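Resiniferatoxin-binding, phosphotriesterase-related protein (Rhodobacter sphaeroides 2.4.1, PDB 3K2G) is a TIM-barrel member of the phosphotriesterase family that binds two zinc ions and is probably a phosphoric diester hydrolase. Local coordinates at residues E52-L56 and E68-D72; L148-A154 and K190-G194; F214-H218 and S242-Y248. One frame throughout, in Å; residues are numbered along the deposited sequence.

Contact 1: residues E52-L56 and E68-D72; sequences ERQYL and ELRQD
Arg53 reaches Asp72 because its chain leaves the backbone with CG anti to the carbonyl carbon and then bends at chi3, while Asp72 answers with CG anti to its own backbone N (chi1 -178°). The two charged groups meet in an excursion of the phosphotriesterase-type TIM barrel, where the short helices 54-58 and 66-70 are packed together well away from the metal site. The salt bridge is one-sided: NH2 of Arg53 lies 2.6 Å from OD2 of Asp72, with a nearly straight N-H...O angle of 173°. The oxygen sits at the edge of the guanidinium, in its plane, and offers the anti lone pair; the carboxylate itself is turned 46° from that plane. NH1 of Arg53 adds only a weak bond to the same oxygen, but water 1 joins NH1 to OD2 as well, so direct and solvent-mediated links share one acceptor. Glu50 pairs with NH1 too, and Asn46 holds the other oxygen of Asp72, which should fix the rotation of both groups.

Glu68 takes a different part. Its CB packs against the two methyls of Leu56, at 3.8 Å from CD1, the side chains crossing at about a right angle, and the hydroxyl of Tyr55 comes up to its CG. Beyond this apolar stem the chain bends at chi2. OE2 goes to Lys324 of the second subunit, its strongest polar partner, and to His325 of that subunit, so the pairing of the helices adjoins a subunit interface. OE1 stops 4.5 Å from NE of Arg53, too far for a salt bridge. Instead water 2 donates to OE1 at 2.6 Å and to the backbone O of Glu68, and accepts a weak bond from NH2 of Arg53.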
loop_
_atom_site.group_PDB
_atom_site.type_symbol
_atom_site.label_atom_id
_atom_site.label_comp_id
_atom_site.label_asym_id
_atom_site.label_seq_id
_atom_site.Cartn_x
_atom_site.Cartn_y
_atom_site.Cartn_z
ATOM N N GLU B 52 6.658 22.498 -34.927
ATOM C CA GLU B 52 5.258 22.863 -34.741
ATOM C C GLU B 52 5.046 23.619 -33.426
ATOM O O GLU B 52 4.130 24.433 -33.308
ATOM C CB GLU B 52 4.381 21.606 -34.769
ATOM C CG GLU B 52 3.770 21.244 -33.427
ATOM C CD GLU B 52 3.059 19.908 -33.443
ATOM O OE1 GLU B 52 3.133 19.204 -34.473
ATOM O OE2 GLU B 52 2.434 19.560 -32.419
ATOM N N ARG B 53 5.895 23.342 -32.441
ATOM C CA ARG B 53 5.803 24.001 -31.141
ATOM C C ARG B 53 6.728 25.210 -31.059
ATOM O O ARG B 53 6.950 25.757 -29.981
ATOM C CB ARG B 53 6.149 23.018 -30.019
ATOM C CG ARG B 53 5.142 21.892 -29.833
ATOM C CD ARG B 53 5.533 21.016 -28.656
ATOM N NE ARG B 53 5.561 21.767 -27.405
ATOM C CZ ARG B 53 6.582 21.762 -26.554
ATOM N NH1 ARG B 53 7.668 21.045 -26.818
ATOM N NH2 ARG B 53 6.512 22.466 -25.434
ATOM N N GLN B 54 7.259 25.625 -32.206
ATOM C CA GLN B 54 8.165 26.769 -32.275
ATOM C C GLN B 54 7.495 28.044 -31.762
ATOM O O GLN B 54 8.122 28.868 -31.095
ATOM C CB GLN B 54 8.613 26.994 -33.723
ATOM C CG GLN B 54 10.001 27.584 -33.872
ATOM C CD GLN B 54 11.086 26.564 -33.590
ATOM O OE1 GLN B 54 11.144 25.987 -32.502
ATOM N NE2 GLN B 54 11.952 26.330 -34.575
ATOM N N TYR B 55 6.216 28.204 -32.081
ATOM C CA TYR B 55 5.479 29.388 -31.671
ATOM C C TYR B 55 5.455 29.581 -30.150
ATOM O O TYR B 55 5.453 30.710 -29.661
ATOM C CB TYR B 55 4.050 29.327 -32.224
ATOM C CG TYR B 55 3.145 28.321 -31.543
ATOM C CD1 TYR B 55 2.133 28.742 -30.682
ATOM C CD2 TYR B 55 3.306 26.951 -31.750
ATOM C CE1 TYR B 55 1.303 27.828 -30.042
ATOM C CE2 TYR B 55 2.479 26.024 -31.110
ATOM C CZ TYR B 55 1.480 26.471 -30.257
ATOM O OH TYR B 55 0.663 25.564 -29.611
ATOM N N LEU B 56 5.452 28.480 -29.407
ATOM C CA LEU B 56 5.418 28.541 -27.946
ATOM C C LEU B 56 6.719 29.064 -27.345
ATOM O O LEU B 56 6.735 29.611 -26.239
ATOM C CB LEU B 56 5.114 27.155 -27.378
ATOM C CG LEU B 56 3.725 26.618 -27.706
ATOM C CD1 LEU B 56 3.636 25.151 -27.333
ATOM C CD2 LEU B 56 2.677 27.439 -26.959
ATOM N N GLU B 68 -0.752 24.568 -22.976
ATOM C CA GLU B 68 0.492 24.082 -23.562
ATOM C C GLU B 68 1.686 24.391 -22.653
ATOM O O GLU B 68 2.562 23.546 -22.469
ATOM C CB GLU B 68 0.726 24.703 -24.948
ATOM C CG GLU B 68 -0.106 24.106 -26.089
ATOM C CD GLU B 68 0.106 22.610 -26.265
ATOM O OE1 GLU B 68 1.269 22.159 -26.276
ATOM O OE2 GLU B 68 -0.895 21.883 -26.401
ATOM N N LEU B 69 1.718 25.596 -22.083
ATOM C CA LEU B 69 2.818 25.983 -21.201
ATOM C C LEU B 69 2.909 25.089 -19.974
ATOM O O LEU B 69 4.008 24.712 -19.559
ATOM C CB LEU B 69 2.677 27.444 -20.758
ATOM C CG LEU B 69 2.862 28.488 -21.856
ATOM C CD1 LEU B 69 2.738 29.877 -21.251
ATOM C CD2 LEU B 69 4.224 28.310 -22.515
ATOM N N ARG B 70 1.760 24.740 -19.397
ATOM C CA ARG B 70 1.749 23.878 -18.220
ATOM C C ARG B 70 2.374 22.499 -18.489
ATOM O O ARG B 70 2.798 21.812 -17.557
ATOM C CB ARG B 70 0.314 23.703 -17.689
ATOM C CG ARG B 70 -0.297 24.975 -17.083
ATOM C CD ARG B 70 -1.597 24.672 -16.339
ATOM N NE ARG B 70 -2.698 24.270 -17.216
ATOM C CZ ARG B 70 -3.558 25.112 -17.786
ATOM N NH1 ARG B 70 -3.457 26.419 -17.577
ATOM N NH2 ARG B 70 -4.530 24.647 -18.562
ATOM N N GLN B 71 2.439 22.090 -19.754
ATOM C CA GLN B 71 3.019 20.785 -20.085
ATOM C C GLN B 71 4.520 20.879 -20.380
ATOM O O GLN B 71 5.183 19.861 -20.570
ATOM C CB GLN B 71 2.321 20.163 -21.305
ATOM C CG GLN B 71 0.802 20.253 -21.310
ATOM C CD GLN B 71 0.176 19.817 -20.004
ATOM O OE1 GLN B 71 0.494 18.757 -19.473
ATOM N NE2 GLN B 71 -0.729 20.634 -19.485
ATOM N N ASP B 72 5.040 22.101 -20.423
ATOM C CA ASP B 72 6.456 22.345 -20.710
ATOM C C ASP B 72 6.761 23.834 -20.466
ATOM O O ASP B 72 6.963 24.609 -21.405
ATOM C CB ASP B 72 6.748 21.936 -22.168
ATOM C CG ASP B 72 8.212 22.113 -22.558
ATOM O OD1 ASP B 72 9.086 22.078 -21.669
ATOM O OD2 ASP B 72 8.483 22.270 -23.766
HETATM O O HOH W 1 10.269 22.186 -25.837
HETATM O O HOH W 2 3.409 22.268 -24.830
#

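Contact 2: residues L148-A154 and K190-G194; sequences LSADDIA and KSLRG
Lys190 meets the turn that leads into helix 150-162 with its side chain from CG to NZ. CG stands anti to the backbone N (chi1 -178°), which lays the chain along the neighbouring backbone: CG is 3.6 Å from the N of Ala150, and CE, after a bend at chi3, touches CD1 of Ile153 at 3.9 Å. The amine then donates to O of Leu148, NZ to O being 2.8 Å, with a C=O...N angle of 161°, so that it meets the oxygen almost head-on; a second carbonyl, that of Ala145, also receives NZ. The two carbonyls lie just before a capping box, in which OG of Ser149 accepts from N of Asp152 while OD2 of Asp152 takes both the N-H and the hydroxyl of Ser149.

Ser191 points its side chain away, but its CA supports CD1 of Ile153, and its far side faces Tyr135 and strand 175-178 of the barrel. Arg193 brushes CB of Ala150 with its own CB; its guanidinium turns outward to Glu227, with Glu226 and Glu189 as further partners. Gly194 ends the segment where the two backbones meet directly, its CA within 3.2 Å of O of Ala150. Its O lies 3.3 Å from CB of Ala154.

The segments of these two outer helices of the TIM barrel, 150-154 and 190-194, cross at -49° with axes 7.7 Å apart, a close approach that the bare CA of Gly194 and the two small alanines permit. Chemically, the contact is close backbone packing at one end and a charged amine hydrogen-bonded to neutral carbonyls at the other: the oxygens of Leu148 and Ala145 probably offset part of the amine's desolvation.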
loop_
_atom_site.group_PDB
_atom_site.type_symbol
_atom_site.label_atom_id
_atom_site.label_comp_id
_atom_site.label_asym_id
_atom_site.label_seq_id
_atom_site.Cartn_x
_atom_site.Cartn_y
_atom_site.Cartn_z
ATOM N N LEU B 148 37.477 29.382 -7.770
ATOM C CA LEU B 148 37.225 29.435 -6.332
ATOM C C LEU B 148 37.305 28.070 -5.661
ATOM O O LEU B 148 36.842 27.070 -6.207
ATOM C CB LEU B 148 35.841 30.023 -6.066
ATOM C CG LEU B 148 35.479 31.355 -6.719
ATOM C CD1 LEU B 148 34.039 31.717 -6.358
ATOM C CD2 LEU B 148 36.439 32.437 -6.256
ATOM N N SER B 149 37.893 28.032 -4.468
ATOM C CA SER B 149 37.998 26.789 -3.711
ATOM C C SER B 149 36.785 26.753 -2.792
ATOM O O SER B 149 36.033 27.725 -2.717
ATOM C CB SER B 149 39.269 26.773 -2.860
ATOM O OG SER B 149 39.181 27.716 -1.802
ATOM N N ALA B 150 36.592 25.643 -2.090
ATOM C CA ALA B 150 35.463 25.546 -1.175
ATOM C C ALA B 150 35.594 26.633 -0.108
ATOM O O ALA B 150 34.609 27.265 0.275
ATOM C CB ALA B 150 35.420 24.165 -0.527
ATOM N N ASP B 151 36.817 26.868 0.358
ATOM C CA ASP B 151 37.027 27.890 1.375
ATOM C C ASP B 151 36.818 29.304 0.839
ATOM O O ASP B 151 36.331 30.177 1.561
ATOM C CB ASP B 151 38.422 27.755 2.000
ATOM C CG ASP B 151 38.549 26.519 2.879
ATOM O OD1 ASP B 151 37.612 26.241 3.659
ATOM O OD2 ASP B 151 39.588 25.830 2.798
ATOM N N ASP B 152 37.169 29.535 -0.424
ATOM C CA ASP B 152 36.984 30.859 -1.019
ATOM C C ASP B 152 35.486 31.152 -1.101
ATOM O O ASP B 152 35.046 32.283 -0.896
ATOM C CB ASP B 152 37.605 30.918 -2.421
ATOM C CG ASP B 152 39.105 30.668 -2.411
ATOM O OD1 ASP B 152 39.812 31.297 -1.596
ATOM O OD2 ASP B 152 39.576 29.846 -3.225
ATOM N N ILE B 153 34.705 30.121 -1.398
ATOM C CA ILE B 153 33.256 30.264 -1.486
ATOM C C ILE B 153 32.710 30.575 -0.098
ATOM O O ILE B 153 31.823 31.414 0.058
ATOM C CB ILE B 153 32.607 28.975 -2.032
ATOM C CG1 ILE B 153 32.973 28.817 -3.511
ATOM C CG2 ILE B 153 31.087 29.024 -1.852
ATOM C CD1 ILE B 153 32.514 27.524 -4.138
ATOM N N ALA B 154 33.249 29.897 0.911
ATOM C CA ALA B 154 32.820 30.130 2.286
ATOM C C ALA B 154 33.155 31.575 2.650
ATOM O O ALA B 154 32.348 32.272 3.264
ATOM C CB ALA B 154 33.526 29.165 3.231
ATOM N N LYS B 190 31.720 20.968 -4.176
ATOM C CA LYS B 190 32.628 21.987 -3.655
ATOM C C LYS B 190 31.793 23.158 -3.162
ATOM O O LYS B 190 32.051 23.726 -2.102
ATOM C CB LYS B 190 33.575 22.476 -4.752
ATOM C CG LYS B 190 34.594 23.512 -4.277
ATOM C CD LYS B 190 35.360 24.113 -5.447
ATOM C CE LYS B 190 34.432 24.903 -6.358
ATOM N NZ LYS B 190 35.115 25.379 -7.590
ATOM N N SER B 191 30.791 23.520 -3.955
ATOM C CA SER B 191 29.900 24.612 -3.610
ATOM C C SER B 191 29.215 24.332 -2.274
ATOM O O SER B 191 29.184 25.189 -1.390
ATOM C CB SER B 191 28.843 24.780 -4.704
ATOM O OG SER B 191 27.838 25.695 -4.311
ATOM N N LEU B 192 28.670 23.128 -2.135
ATOM C CA LEU B 192 27.977 22.738 -0.910
ATOM C C LEU B 192 28.904 22.684 0.299
ATOM O O LEU B 192 28.503 23.043 1.404
ATOM C CB LEU B 192 27.289 21.382 -1.093
ATOM C CG LEU B 192 26.454 20.914 0.107
ATOM C CD1 LEU B 192 25.393 21.956 0.430
ATOM C CD2 LEU B 192 25.810 19.570 -0.193
ATOM N N ARG B 193 30.136 22.224 0.093
ATOM C CA ARG B 193 31.104 22.152 1.183
ATOM C C ARG B 193 31.440 23.560 1.666
ATOM O O ARG B 193 31.540 23.806 2.869
ATOM C CB ARG B 193 32.380 21.434 0.730
ATOM C CG ARG B 193 32.203 19.938 0.489
ATOM C CD ARG B 193 33.536 19.263 0.185
ATOM N NE ARG B 193 33.412 17.815 0.012
ATOM C CZ ARG B 193 33.094 16.963 0.984
ATOM N NH1 ARG B 193 32.863 17.400 2.212
ATOM N NH2 ARG B 193 33.001 15.667 0.725
ATOM N N GLY B 194 31.600 24.487 0.727
ATOM C CA GLY B 194 31.904 25.859 1.093
ATOM C C GLY B 194 30.730 26.474 1.838
ATOM O O GLY B 194 30.907 27.261 2.772
#

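Contact 3: residues F214-H218 and S242-Y248; sequences FRLAH and SHMDPVY
The side chain of Arg215 runs across the ring of Tyr248 at a slant. CD sits over the centre of one face, 3.5 Å from the ring centroid and only 8° off the normal, a CH-pi contact. The guanidinium has moved on past the ring, its plane tilted 32° from that of the phenol, and its cation-pi attraction is long and at most weak. A bend at chi2 (-78°) folds the arginine over the tyrosine before it turns to Asp245.

Arg215 and Asp245 approach from opposite directions. NE donates to OD2 of Asp245 at 2.9 Å, near the guanidinium plane and on the anti lone pair, in a salt bridge. CB of Ser242 covers one face of the guanidinium, the methyl CE of Met244, a selenomethionine, lies at its edge, and NH1 turns back to O of Phe214 from above the carbonyl plane. Four neighbours thus meet the flat group, which should hold it firmly.

Both segments belong to consecutive beta-alpha connections at the metal-site end of the TIM barrel, following strands 206-208 and 234-236 and leading into helices 217-226 and 246-255. Ser242 to Asp245 forms a type I turn, and Asp245 is the N-cap of the second helix: OD1, met from above the carboxylate plane, accepts from N of Tyr248 at 3.3 Å. One carboxylate therefore serves the helix with one oxygen and Arg215 with the other.

The phenol of Tyr248 extends to the start of helix 217-226, where CZ packs on CB of Ala217 at 3.5 Å. Beside CD1 of Tyr248, His218 slides past in the opposite direction, its CD2 lying 4.2 Å from that CD1, and NE2 of His218 is hydrogen-bonded to OG1 of Thr251.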
loop_
_atom_site.group_PDB
_atom_site.type_symbol
_atom_site.label_atom_id
_atom_site.label_comp_id
_atom_site.label_asym_id
_atom_site.label_seq_id
_atom_site.Cartn_x
_atom_site.Cartn_y
_atom_site.Cartn_z
ATOM N N PHE B 214 14.662 12.796 -7.333
ATOM C CA PHE B 214 15.705 11.801 -7.076
ATOM C C PHE B 214 15.760 11.610 -5.559
ATOM O O PHE B 214 14.907 12.149 -4.856
ATOM C CB PHE B 214 17.063 12.249 -7.632
ATOM C CG PHE B 214 17.161 12.154 -9.130
ATOM C CD1 PHE B 214 17.706 11.023 -9.741
ATOM C CD2 PHE B 214 16.660 13.173 -9.935
ATOM C CE1 PHE B 214 17.746 10.911 -11.133
ATOM C CE2 PHE B 214 16.693 13.071 -11.331
ATOM C CZ PHE B 214 17.237 11.937 -11.929
ATOM N N ARG B 215 16.735 10.855 -5.050
ATOM C CA ARG B 215 16.842 10.620 -3.606
ATOM C C ARG B 215 18.269 10.848 -3.099
ATOM O O ARG B 215 18.881 9.942 -2.536
ATOM C CB ARG B 215 16.416 9.186 -3.284
ATOM C CG ARG B 215 15.026 8.808 -3.796
ATOM C CD ARG B 215 13.915 9.361 -2.916
ATOM N NE ARG B 215 12.595 8.973 -3.404
ATOM C CZ ARG B 215 11.901 9.648 -4.314
ATOM N NH1 ARG B 215 12.392 10.761 -4.840
ATOM N NH2 ARG B 215 10.720 9.199 -4.709
ATOM N N LEU B 216 18.787 12.059 -3.288
ATOM C CA LEU B 216 20.150 12.395 -2.869
ATOM C C LEU B 216 20.242 13.114 -1.521
ATOM O O LEU B 216 21.335 13.478 -1.082
ATOM C CB LEU B 216 20.819 13.274 -3.939
ATOM C CG LEU B 216 21.013 12.687 -5.343
ATOM C CD1 LEU B 216 21.580 13.751 -6.277
ATOM C CD2 LEU B 216 21.949 11.494 -5.273
ATOM N N ALA B 217 19.104 13.313 -0.865
ATOM C CA ALA B 217 19.061 14.025 0.413
ATOM C C ALA B 217 19.981 13.496 1.515
ATOM O O ALA B 217 20.642 14.282 2.199
ATOM C CB ALA B 217 17.626 14.089 0.922
ATOM N N HIS B 218 20.028 12.179 1.706
ATOM C CA HIS B 218 20.888 11.632 2.748
ATOM C C HIS B 218 22.365 11.869 2.433
ATOM O O HIS B 218 23.164 12.096 3.339
ATOM C CB HIS B 218 20.604 10.142 2.965
ATOM C CG HIS B 218 19.435 9.877 3.868
ATOM N ND1 HIS B 218 19.447 10.184 5.211
ATOM C CD2 HIS B 218 18.208 9.362 3.614
ATOM C CE1 HIS B 218 18.280 9.872 5.745
ATOM N NE2 HIS B 218 17.509 9.371 4.795
ATOM N N SER B 242 8.879 13.603 -3.545
ATOM C CA SER B 242 9.157 12.350 -2.853
ATOM C C SER B 242 8.097 12.018 -1.809
ATOM O O SER B 242 8.336 11.237 -0.887
ATOM C CB SER B 242 10.556 12.385 -2.211
ATOM O OG SER B 242 10.707 13.469 -1.307
ATOM N N HIS B 243 6.914 12.605 -1.978
ATOM C CA HIS B 243 5.791 12.386 -1.071
ATOM C C HIS B 243 5.414 10.912 -0.924
ATOM O O HIS B 243 4.865 10.512 0.099
ATOM C CB HIS B 243 4.563 13.144 -1.573
ATOM C CG HIS B 243 3.973 12.568 -2.824
ATOM N ND1 HIS B 243 3.061 11.533 -2.810
ATOM C CD2 HIS B 243 4.182 12.867 -4.129
ATOM C CE1 HIS B 243 2.733 11.222 -4.052
ATOM N NE2 HIS B 243 3.399 12.017 -4.872
HETATM N N MSE B 244 5.699 10.119 -1.953
HETATM C CA MSE B 244 5.368 8.692 -1.950
HETATM C C MSE B 244 6.454 7.807 -1.355
HETATM O O MSE B 244 6.399 6.583 -1.469
HETATM C CB MSE B 244 5.055 8.199 -3.373
HETATM C CG MSE B 244 5.386 9.165 -4.504
HETATM SE SE MSE B 244 7.283 9.609 -4.733
HETATM C CE MSE B 244 7.843 8.089 -5.871
ATOM N N ASP B 245 7.438 8.431 -0.719
ATOM C CA ASP B 245 8.537 7.702 -0.109
ATOM C C ASP B 245 8.621 8.156 1.355
ATOM O O ASP B 245 9.561 8.844 1.744
ATOM C CB ASP B 245 9.841 8.032 -0.856
ATOM C CG ASP B 245 10.960 7.057 -0.545
ATOM O OD1 ASP B 245 10.878 6.371 0.496
ATOM O OD2 ASP B 245 11.929 6.987 -1.334
ATOM N N PRO B 246 7.631 7.773 2.183
ATOM C CA PRO B 246 7.604 8.157 3.601
ATOM C C PRO B 246 8.831 7.785 4.438
ATOM O O PRO B 246 9.204 8.518 5.357
ATOM C CB PRO B 246 6.317 7.509 4.115
ATOM C CG PRO B 246 6.146 6.323 3.214
ATOM C CD PRO B 246 6.496 6.891 1.862
ATOM N N VAL B 247 9.450 6.649 4.136
ATOM C CA VAL B 247 10.636 6.242 4.880
ATOM C C VAL B 247 11.745 7.263 4.618
ATOM O O VAL B 247 12.377 7.770 5.543
ATOM C CB VAL B 247 11.095 4.824 4.461
ATOM C CG1 VAL B 247 12.465 4.507 5.065
ATOM C CG2 VAL B 247 10.063 3.800 4.923
ATOM N N TYR B 248 11.967 7.564 3.345
ATOM C CA TYR B 248 12.973 8.536 2.937
ATOM C C TYR B 248 12.731 9.870 3.641
ATOM O O TYR B 248 13.613 10.391 4.317
ATOM C CB TYR B 248 12.898 8.723 1.420
ATOM C CG TYR B 248 13.762 9.824 0.838
ATOM C CD1 TYR B 248 15.151 9.700 0.781
ATOM C CD2 TYR B 248 13.177 10.950 0.252
ATOM C CE1 TYR B 248 15.935 10.661 0.144
ATOM C CE2 TYR B 248 13.954 11.919 -0.388
ATOM C CZ TYR B 248 15.330 11.766 -0.441
ATOM O OH TYR B 248 16.097 12.703 -1.098
HETATM O O HOH W 3 14.796 14.225 -3.050
#

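How the contacts relate
The three contacts follow one another along the chain and none touches another. Contacts 2 and 3 are the closer neighbours, their nearest atoms about 8 Å apart, and helix 217-226 connects them: it starts in contact 3 and packs with Leu223 on Arg193 of contact 2. Contact 1 stands apart, its centre 38 Å from that of contact 2 and 31 Å from that of contact 3. Relative to the binuclear zinc site, Ser191 and Phe214 each have side chains about 12 Å from a zinc ion, while the side chain of Ser242 is about 8 Å from that of the zinc ligand His238. The bound dimercaptobutanediol is about 10 Å from the side chain of Phe214 and about 11 Å from that of Asp72.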